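Local coordinates for protein multicopper oxidase (PDB 6VOW) that probably oxidises phenolic or similar substrates at one copper and passes the electrons to a copper cluster that reduces oxygen to water, as laccases do, at residues Val36-Leu42 against Asp77-Phe83; Leu42-Val47 against Ala59-Gln65. One frame throughout, in Å; residues are numbered along the deposited sequence. Where two conformers were deposited one is given.

Contact 1. Residues Val36-Leu42 against Asp77-Phe83; sequences VTHDYEL and DWLRVRF
Residues Thr37-Leu42 and Trp78-Phe83 form a parallel strand pair in the first cupredoxin-type beta-sandwich of this multicopper oxidase, and illustrate how such a pair sorts most of its charged and apolar side chains onto different faces. Backbone bonds alternate in the parallel manner: Trp78 N reaches Val36 O at 2.7 Å, His38 N takes Trp78 O at 2.8 Å, and the ladder runs on to Leu42 N and Arg82 O. At the start of the pair, His38 NE2 donates to Asp77 OD2 over 2.8 Å, in the ring plane and onto the lone pair pointing away from the other carboxylate oxygen. The imidazole and carboxylate are nearly coplanar (28°). His38 turns its CG beside its own backbone N (chi1 -54°), which swings the ring back along the strand to Asp77.

On the face carrying Thr37, Asp39 and Glu41, Arg80 holds the carboxylate of Asp39 side-on in the modelled conformer: NE goes to OD1, and NH2 to OD2, the latter at 2.7 Å. Thr37 CG2 lies over the centre of the guanidinium, 3.6 Å above its plane. Arg82 bridges instead to Asp122 on strand 120-126.

On the face of His38 and Tyr40, polar at its start, the contacts further along are apolar. Leu79 CD1 touches Tyr40 CD2 at 3.8 Å, and Val81 CG1 meets Leu42 CB at 3.6 Å, while Tyr40 OH is hydrogen-bonded to Arg72 N across the sandwich. The Asp39-Arg80 salt bridge thus occupies the more open face, and the carboxylate of Asp77 would be expected to favour a protonated His38.

Contact 2. Residues Leu42-Val47 against Ala59-Gln65; sequences LIAAPV and AWGYGGQ
The ring of Tyr62 is met obliquely by Leu42 and Ala44: Leu42 CD2 comes to 3.9 Å from Tyr62 CD1, and Ala44 CB to 4.0 Å from the same atom. Tyr135 from the opposing sheet adds a second ring, its plane at about 55° to that of Tyr62. The Trp60 indole is likewise approached at a slant, by Pro46 CA at 4.0 Å from its CD1, and forms a cation-pi contact with Arg147.

On the opposite side of the sheet, Val47 straddles the returning chain. With CG1 anti to the backbone N (chi1 -171°), that methyl lies 3.6 Å from Gly64 O, while CG2 packs on Gly61 CA at 3.7 Å. Gly63 and Gly64, both at positive phi, let the chain curl round beneath this valine.

Ala45 and Gly61 make a hydrogen-bonded pair, with N to O distances of 2.9 Å from Ala45 N to Gly61 O and 2.8 Å from Gly61 N to Ala45 O; Gly63 N then donates a hydrogen bond to Ile43 O. Such reciprocal pairing, flanked by the non-hydrogen-bonded pairs Ala44-Tyr62 and Pro46-Trp60, is that of an antiparallel beta hairpin, here at the margin of a cupredoxin-type sheet.

From the N terminus, strand 37-49 enters both contacts, contributing its earlier half to contact 1 and its later half to contact 2, with Leu42 common to the two. The chain first turns back as strand 57-62, and contact 2 closes this short hairpin over 11 intervening residues. It then crosses to the opposing sheet as strand 71-74 before returning as strand 78-85, where contact 1 closes a wider loop of 34 residues within which contact 2 falls, apart from the shared Leu42. Strand 37-49 is therefore flanked by an antiparallel and a parallel neighbour in one sheet. The two contacts meet at Phe83, whose CE1 lies 3.6 Å from Ala44 CB and also packs against Tyr62.

Contact 1. Residues Val36-Leu42 against Asp77-Phe83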
ATOM      1  N   VAL A  36      -3.270  17.855 -18.524  1.00 37.74           N
ATOM      2  CA  VAL A  36      -1.968  17.857 -17.908  1.00 39.56           C
ATOM      3  C   VAL A  36      -1.555  16.406 -17.692  1.00 36.58           C
ATOM      4  O   VAL A  36      -2.342  15.600 -17.170  1.00 37.19           O
ATOM      5  CB  VAL A  36      -2.006  18.567 -16.558  1.00 41.80           C
ATOM      6  CG1 VAL A  36      -0.584  18.841 -16.113  1.00 42.19           C
ATOM      7  CG2 VAL A  36      -2.859  19.842 -16.645  1.00 42.94           C
ATOM      8  N   THR A  37      -0.328  16.134 -18.065  1.00 37.30           N
ATOM      9  CA  THR A  37       0.336  14.833 -18.152  1.00 38.68           C
ATOM     10  C   THR A  37       1.718  14.896 -17.460  1.00 37.64           C
ATOM     11  O   THR A  37       2.534  15.726 -17.761  1.00 40.32           O
ATOM     12  CB  THR A  37       0.467  14.406 -19.619  1.00 36.43           C
ATOM     13  OG1 THR A  37      -0.810  14.341 -20.179  1.00 37.54           O
ATOM     14  CG2 THR A  37       1.013  13.039 -19.763  1.00 41.98           C
ATOM     15  N   HIS A  38       1.927  14.006 -16.497  1.00 35.02           N
ATOM     16  CA  HIS A  38       3.161  13.850 -15.761  1.00 34.64           C
ATOM     17  C   HIS A  38       3.826  12.657 -16.376  1.00 38.51           C
ATOM     18  O   HIS A  38       3.332  11.533 -16.236  1.00 40.93           O
ATOM     19  CB  HIS A  38       2.836  13.578 -14.302  1.00 37.36           C
ATOM     20  CG  HIS A  38       1.948  14.585 -13.689  1.00 36.74           C
ATOM     21  ND1 HIS A  38       2.400  15.422 -12.714  1.00 39.01           N
ATOM     22  CD2 HIS A  38       0.654  14.927 -13.910  1.00 43.52           C
ATOM     23  CE1 HIS A  38       1.428  16.234 -12.347  1.00 43.46           C
ATOM     24  NE2 HIS A  38       0.366  15.971 -13.070  1.00 41.42           N
ATOM     25  N   ASP A  39       4.828  12.914 -17.220  1.00 35.56           N
ATOM     26  CA  ASP A  39       5.683  11.881 -17.845  1.00 41.12           C
ATOM     27  C   ASP A  39       6.881  11.421 -17.011  1.00 40.78           C
ATOM     28  O   ASP A  39       7.682  12.220 -16.458  1.00 36.12           O
ATOM     29  CB  ASP A  39       6.201  12.266 -19.264  1.00 40.76           C
ATOM     30  CG  ASP A  39       5.144  12.102 -20.288  1.00 48.67           C
ATOM     31  OD1 ASP A  39       4.908  10.960 -20.649  1.00 63.39           O
ATOM     32  OD2 ASP A  39       4.453  13.038 -20.693  1.00 51.01           O
ATOM     33  N   TYR A  40       6.959  10.095 -16.945  1.00 42.50           N
ATOM     34  CA  TYR A  40       8.008   9.388 -16.280  1.00 46.66           C
ATOM     35  C   TYR A  40       8.436   8.219 -17.180  1.00 41.52           C
ATOM     36  O   TYR A  40       7.601   7.626 -17.880  1.00 41.87           O
ATOM     37  CB  TYR A  40       7.505   8.839 -14.950  1.00 48.66           C
ATOM     38  CG  TYR A  40       7.274   9.823 -13.851  1.00 36.39           C
ATOM     39  CD1 TYR A  40       8.318  10.290 -13.111  1.00 45.62           C
ATOM     40  CD2 TYR A  40       6.019  10.308 -13.570  1.00 37.20           C
ATOM     41  CE1 TYR A  40       8.127  11.172 -12.080  1.00 43.46           C
ATOM     42  CE2 TYR A  40       5.820  11.185 -12.555  1.00 34.77           C
ATOM     43  CZ  TYR A  40       6.902  11.635 -11.845  1.00 36.32           C
ATOM     44  OH  TYR A  40       6.767  12.474 -10.812  1.00 38.21           O
ATOM     45  N   GLU A  41       9.748   7.999 -17.227  1.00 47.71           N
ATOM     46  CA  GLU A  41      10.379   6.774 -17.735  1.00 50.83           C
ATOM     47  C   GLU A  41      10.846   6.039 -16.487  1.00 56.95           C
ATOM     48  O   GLU A  41      11.734   6.567 -15.762  1.00 53.75           O
ATOM     49  CB  GLU A  41      11.601   7.096 -18.594  1.00 51.55           C
ATOM     50  CG  GLU A  41      12.196   5.848 -19.213  1.00 58.16           C
ATOM     51  CD  GLU A  41      13.503   6.027 -19.958  1.00 61.36           C
ATOM     52  OE1 GLU A  41      14.510   6.506 -19.420  1.00 70.76           O
ATOM     53  OE2 GLU A  41      13.535   5.615 -21.099  1.00 59.57           O
ATOM     54  N   LEU A  42      10.260   4.856 -16.238  1.00 52.02           N
ATOM     55  CA  LEU A  42      10.551   4.093 -15.027  1.00 41.30           C
ATOM     56  C   LEU A  42      11.182   2.771 -15.422  1.00 40.76           C
ATOM     57  O   LEU A  42      10.556   1.973 -16.119  1.00 44.33           O
ATOM     58  CB  LEU A  42       9.314   3.819 -14.198  1.00 39.06           C
ATOM     59  CG  LEU A  42       9.616   3.257 -12.795  1.00 42.44           C
ATOM     60  CD1 LEU A  42      10.561   4.168 -12.019  1.00 54.01           C
ATOM     61  CD2 LEU A  42       8.385   3.039 -11.968  1.00 43.51           C
ATOM     62  N   ASP A  77      -4.984  15.009 -13.143  1.00 41.33           N
ATOM     63  CA  ASP A  77      -4.048  14.924 -14.259  1.00 40.99           C
ATOM     64  C   ASP A  77      -3.761  13.486 -14.692  1.00 39.13           C
ATOM     65  O   ASP A  77      -4.210  12.529 -14.037  1.00 41.78           O
ATOM     66  CB  ASP A  77      -2.746  15.608 -13.889  1.00 42.76           C
ATOM     67  CG  ASP A  77      -2.911  17.056 -13.554  1.00 40.29           C
ATOM     68  OD1 ASP A  77      -4.007  17.616 -13.759  1.00 43.21           O
ATOM     69  OD2 ASP A  77      -1.883  17.616 -13.148  1.00 44.93           O
ATOM     70  N   TRP A  78      -3.058  13.356 -15.825  1.00 37.93           N
ATOM     71  CA  TRP A  78      -2.641  12.063 -16.430  1.00 36.10           C
ATOM     72  C   TRP A  78      -1.314  11.752 -15.938  1.00 38.02           C
ATOM     73  O   TRP A  78      -0.456  12.642 -15.894  1.00 36.76           O
ATOM     74  CB  TRP A  78      -2.562  12.056 -17.963  1.00 38.86           C
ATOM     75  CG  TRP A  78      -3.873  12.089 -18.657  1.00 44.45           C
ATOM     76  CD1 TRP A  78      -4.515  13.197 -19.043  1.00 51.68           C
ATOM     77  CD2 TRP A  78      -4.684  11.004 -19.077  1.00 49.52           C
ATOM     78  NE1 TRP A  78      -5.698  12.899 -19.617  1.00 54.98           N
ATOM     79  CE2 TRP A  78      -5.819  11.551 -19.689  1.00 61.62           C
ATOM     80  CE3 TRP A  78      -4.582   9.623 -18.988  1.00 45.42           C
ATOM     81  CZ2 TRP A  78      -6.841  10.766 -20.207  1.00 69.67           C
ATOM     82  CZ3 TRP A  78      -5.567   8.867 -19.493  1.00 43.03           C
ATOM     83  CH2 TRP A  78      -6.688   9.419 -20.098  1.00 59.05           C
ATOM     84  N   LEU A  79      -1.152  10.473 -15.533  1.00 35.80           N
ATOM     85  CA  LEU A  79       0.117   9.945 -15.121  1.00 41.13           C
ATOM     86  C   LEU A  79       0.501   9.095 -16.275  1.00 39.03           C
ATOM     87  O   LEU A  79      -0.306   8.242 -16.612  1.00 38.47           O
ATOM     88  CB  LEU A  79      -0.024   9.054 -13.845  1.00 42.82           C
ATOM     89  CG  LEU A  79       1.281   8.405 -13.431  1.00 38.41           C
ATOM     90  CD1 LEU A  79       2.325   9.435 -13.386  1.00 43.72           C
ATOM     91  CD2 LEU A  79       1.165   7.815 -12.046  1.00 45.85           C
ATOM     92  N   ARG A  80       1.702   9.293 -16.834  0.50 38.83           N
ATOM     93  CA  ARG A  80       2.180   8.515 -18.004  0.50 38.45           C
ATOM     94  C   ARG A  80       3.527   7.985 -17.673  0.50 37.65           C
ATOM     95  O   ARG A  80       4.471   8.749 -17.385  0.50 32.51           O
ATOM     96  CB  ARG A  80       2.261   9.393 -19.257  0.50 44.08           C
ATOM     97  CG  ARG A  80       2.521   8.646 -20.568  0.50 48.42           C
ATOM     98  CD  ARG A  80       2.031   9.415 -21.803  0.50 47.69           C
ATOM     99  NE  ARG A  80       2.754  10.679 -21.979  0.50 44.17           N
ATOM    100  CZ  ARG A  80       2.389  11.612 -22.845  0.50 38.28           C
ATOM    101  NH1 ARG A  80       1.345  11.435 -23.580  0.50 35.11           N
ATOM    102  NH2 ARG A  80       3.063  12.722 -22.949  0.50 32.89           N
ATOM    103  N   VAL A  81       3.619   6.663 -17.629  1.00 40.47           N
ATOM    104  CA  VAL A  81       4.867   6.040 -17.210  1.00 39.02           C
ATOM    105  C   VAL A  81       5.236   5.031 -18.256  1.00 43.12           C
ATOM    106  O   VAL A  81       4.517   4.068 -18.484  1.00 47.39           O
ATOM    107  CB  VAL A  81       4.765   5.315 -15.878  1.00 43.39           C
ATOM    108  CG1 VAL A  81       6.152   4.703 -15.592  1.00 47.22           C
ATOM    109  CG2 VAL A  81       4.316   6.294 -14.800  1.00 35.48           C
ATOM    110  N   ARG A  82       6.356   5.315 -18.897  1.00 41.67           N
ATOM    111  CA  ARG A  82       7.034   4.413 -19.814  1.00 45.73           C
ATOM    112  C   ARG A  82       7.826   3.462 -18.925  1.00 41.31           C
ATOM    113  O   ARG A  82       8.899   3.804 -18.429  1.00 34.76           O
ATOM    114  CB  ARG A  82       7.899   5.252 -20.768  1.00 46.32           C
ATOM    115  CG  ARG A  82       8.944   4.535 -21.586  1.00 54.04           C
ATOM    116  CD  ARG A  82       8.314   3.632 -22.562  1.00 67.36           C
ATOM    117  NE  ARG A  82       7.623   4.306 -23.684  1.00 74.56           N
ATOM    118  CZ  ARG A  82       8.195   4.720 -24.803  1.00 72.59           C
ATOM    119  NH1 ARG A  82       9.511   4.663 -24.988  1.00 76.20           N
ATOM    120  NH2 ARG A  82       7.426   5.235 -25.730  1.00 69.08           N
ATOM    121  N   PHE A  83       7.207   2.286 -18.666  1.00 38.29           N
ATOM    122  CA  PHE A  83       7.848   1.308 -17.898  1.00 41.15           C
ATOM    123  C   PHE A  83       8.711   0.350 -18.755  1.00 41.46           C
ATOM    124  O   PHE A  83       8.282  -0.250 -19.687  1.00 41.51           O
ATOM    125  CB  PHE A  83       6.898   0.517 -17.041  1.00 41.44           C
ATOM    126  CG  PHE A  83       7.566  -0.664 -16.450  1.00 38.22           C
ATOM    127  CD1 PHE A  83       8.654  -0.490 -15.576  1.00 51.22           C
ATOM    128  CD2 PHE A  83       7.151  -1.916 -16.739  1.00 38.59           C
ATOM    129  CE1 PHE A  83       9.280  -1.610 -14.990  1.00 52.51           C
ATOM    130  CE2 PHE A  83       7.787  -3.053 -16.167  1.00 37.41           C
ATOM    131  CZ  PHE A  83       8.828  -2.884 -15.307  1.00 42.54           C
TER

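Contact 2. Residues Leu42-Val47 against Ala59-Gln65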
ATOM      1  N   LEU A  42      10.260   4.856 -16.238  1.00 52.02           N
ATOM      2  CA  LEU A  42      10.551   4.093 -15.027  1.00 41.30           C
ATOM      3  C   LEU A  42      11.182   2.771 -15.422  1.00 40.76           C
ATOM      4  O   LEU A  42      10.556   1.973 -16.119  1.00 44.33           O
ATOM      5  CB  LEU A  42       9.314   3.819 -14.198  1.00 39.06           C
ATOM      6  CG  LEU A  42       9.616   3.257 -12.795  1.00 42.44           C
ATOM      7  CD1 LEU A  42      10.561   4.168 -12.019  1.00 54.01           C
ATOM      8  CD2 LEU A  42       8.385   3.039 -11.968  1.00 43.51           C
ATOM      9  N   ILE A  43      12.403   2.519 -14.947  1.00 40.16           N
ATOM     10  CA  ILE A  43      13.163   1.277 -15.258  1.00 38.35           C
ATOM     11  C   ILE A  43      13.329   0.376 -13.983  1.00 43.52           C
ATOM     12  O   ILE A  43      13.878   0.819 -12.982  1.00 48.40           O
ATOM     13  CB  ILE A  43      14.549   1.695 -15.769  1.00 43.84           C
ATOM     14  CG1 ILE A  43      14.463   2.463 -17.088  1.00 49.89           C
ATOM     15  CG2 ILE A  43      15.437   0.524 -15.952  1.00 53.88           C
ATOM     16  CD1 ILE A  43      15.763   3.155 -17.452  1.00 53.17           C
ATOM     17  N   ALA A  44      12.867  -0.876 -14.064  1.00 35.33           N
ATOM     18  CA  ALA A  44      13.164  -1.950 -13.124  1.00 35.14           C
ATOM     19  C   ALA A  44      14.499  -2.637 -13.523  1.00 37.71           C
ATOM     20  O   ALA A  44      14.712  -3.097 -14.646  1.00 42.12           O
ATOM     21  CB  ALA A  44      12.044  -2.946 -13.172  1.00 36.11           C
ATOM     22  N   ALA A  45      15.402  -2.729 -12.591  1.00 33.31           N
ATOM     23  CA  ALA A  45      16.726  -3.236 -12.871  1.00 36.65           C
ATOM     24  C   ALA A  45      17.390  -3.627 -11.572  1.00 44.55           C
ATOM     25  O   ALA A  45      16.974  -3.126 -10.523  1.00 43.65           O
ATOM     26  CB  ALA A  45      17.580  -2.178 -13.533  1.00 40.08           C
ATOM     27  N   PRO A  46      18.453  -4.495 -11.658  1.00 47.03           N
ATOM     28  CA  PRO A  46      19.198  -4.867 -10.487  1.00 35.91           C
ATOM     29  C   PRO A  46      19.804  -3.673  -9.827  1.00 36.10           C
ATOM     30  O   PRO A  46      20.361  -2.853 -10.502  1.00 45.50           O
ATOM     31  CB  PRO A  46      20.299  -5.805 -11.044  1.00 44.84           C
ATOM     32  CG  PRO A  46      19.781  -6.338 -12.367  1.00 45.88           C
ATOM     33  CD  PRO A  46      18.939  -5.219 -12.879  1.00 47.76           C
ATOM     34  N   VAL A  47      19.654  -3.573  -8.520  1.00 40.02           N
ATOM     35  CA  VAL A  47      20.362  -2.574  -7.687  1.00 52.07           C
ATOM     36  C   VAL A  47      21.143  -3.295  -6.560  1.00 42.84           C
ATOM     37  O   VAL A  47      20.550  -3.951  -5.786  1.00 46.33           O
ATOM     38  CB  VAL A  47      19.417  -1.553  -6.970  1.00 52.24           C
ATOM     39  CG1 VAL A  47      20.265  -0.442  -6.326  1.00 51.32           C
ATOM     40  CG2 VAL A  47      18.422  -0.947  -7.888  1.00 55.85           C
ATOM     41  N   ALA A  59      19.768  -6.486  -4.714  1.00 41.04           N
ATOM     42  CA  ALA A  59      18.345  -6.107  -4.813  1.00 44.17           C
ATOM     43  C   ALA A  59      17.942  -5.756  -6.230  1.00 37.63           C
ATOM     44  O   ALA A  59      18.804  -5.627  -7.111  1.00 41.55           O
ATOM     45  CB  ALA A  59      18.031  -4.924  -3.861  1.00 40.05           C
ATOM     46  N   TRP A  60      16.638  -5.592  -6.439  1.00 39.79           N
ATOM     47  CA  TRP A  60      15.994  -5.226  -7.728  1.00 35.94           C
ATOM     48  C   TRP A  60      15.176  -3.992  -7.430  1.00 45.45           C
ATOM     49  O   TRP A  60      14.434  -3.946  -6.426  1.00 39.87           O
ATOM     50  CB  TRP A  60      14.989  -6.325  -8.191  1.00 34.48           C
ATOM     51  CG  TRP A  60      15.640  -7.506  -8.667  1.00 37.32           C
ATOM     52  CD1 TRP A  60      16.957  -7.733  -8.719  1.00 42.52           C
ATOM     53  CD2 TRP A  60      15.019  -8.670  -9.211  1.00 39.25           C
ATOM     54  NE1 TRP A  60      17.199  -8.965  -9.242  1.00 49.11           N
ATOM     55  CE2 TRP A  60      16.003  -9.534  -9.563  1.00 38.95           C
ATOM     56  CE3 TRP A  60      13.709  -9.031  -9.450  1.00 41.51           C
ATOM     57  CZ2 TRP A  60      15.754 -10.761 -10.157  1.00 58.17           C
ATOM     58  CZ3 TRP A  60      13.465 -10.309 -10.032  1.00 52.37           C
ATOM     59  CH2 TRP A  60      14.459 -11.127 -10.356  1.00 55.09           C
ATOM     60  N   GLY A  61      15.330  -2.982  -8.276  1.00 51.45           N
ATOM     61  CA  GLY A  61      14.775  -1.634  -7.955  1.00 54.86           C
ATOM     62  C   GLY A  61      14.239  -0.895  -9.156  1.00 52.36           C
ATOM     63  O   GLY A  61      14.682  -1.166 -10.273  1.00 46.68           O
ATOM     64  N   TYR A  62      13.274  -0.000  -8.886  1.00 47.85           N
ATOM     65  CA  TYR A  62      12.833   0.976  -9.827  1.00 44.07           C
ATOM     66  C   TYR A  62      13.655   2.258  -9.678  1.00 46.33           C
ATOM     67  O   TYR A  62      13.674   2.879  -8.613  1.00 39.12           O
ATOM     68  CB  TYR A  62      11.393   1.335  -9.598  1.00 43.15           C
ATOM     69  CG  TYR A  62      10.420   0.230  -9.665  1.00 37.39           C
ATOM     70  CD1 TYR A  62      10.074  -0.354 -10.873  1.00 36.66           C
ATOM     71  CD2 TYR A  62       9.813  -0.237  -8.500  1.00 32.18           C
ATOM     72  CE1 TYR A  62       9.131  -1.343 -10.920  1.00 36.51           C
ATOM     73  CE2 TYR A  62       8.838  -1.242  -8.548  1.00 37.44           C
ATOM     74  CZ  TYR A  62       8.537  -1.755  -9.760  1.00 33.50           C
ATOM     75  OH  TYR A  62       7.669  -2.723  -9.848  1.00 37.65           O
ATOM     76  N   GLY A  63      14.334   2.622 -10.766  1.00 46.99           N
ATOM     77  CA  GLY A  63      14.968   3.922 -10.923  1.00 45.00           C
ATOM     78  C   GLY A  63      16.197   3.971 -10.126  1.00 45.16           C
ATOM     79  O   GLY A  63      16.539   4.981  -9.620  1.00 51.93           O
ATOM     80  N   GLY A  64      16.856   2.860  -9.951  1.00 48.23           N
ATOM     81  CA  GLY A  64      18.177   2.877  -9.377  1.00 47.07           C
ATOM     82  C   GLY A  64      18.134   2.753  -7.872  1.00 45.04           C
ATOM     83  O   GLY A  64      19.166   2.866  -7.274  1.00 48.62           O
ATOM     84  N   GLN A  65      16.954   2.567  -7.253  1.00 40.04           N
ATOM     85  CA  GLN A  65      16.876   2.445  -5.834  1.00 40.06           C
ATOM     86  C   GLN A  65      15.783   1.472  -5.441  1.00 41.84           C
ATOM     87  O   GLN A  65      14.900   1.211  -6.205  1.00 39.30           O
ATOM     88  CB  GLN A  65      16.514   3.797  -5.198  1.00 43.16           C
ATOM     89  CG  GLN A  65      15.130   4.337  -5.621  1.00 49.80           C
ATOM     90  CD  GLN A  65      14.887   5.734  -5.093  1.00 50.77           C
ATOM     91  OE1 GLN A  65      13.971   6.004  -4.246  1.00 49.06           O
ATOM     92  NE2 GLN A  65      15.756   6.655  -5.549  1.00 42.63           N
TER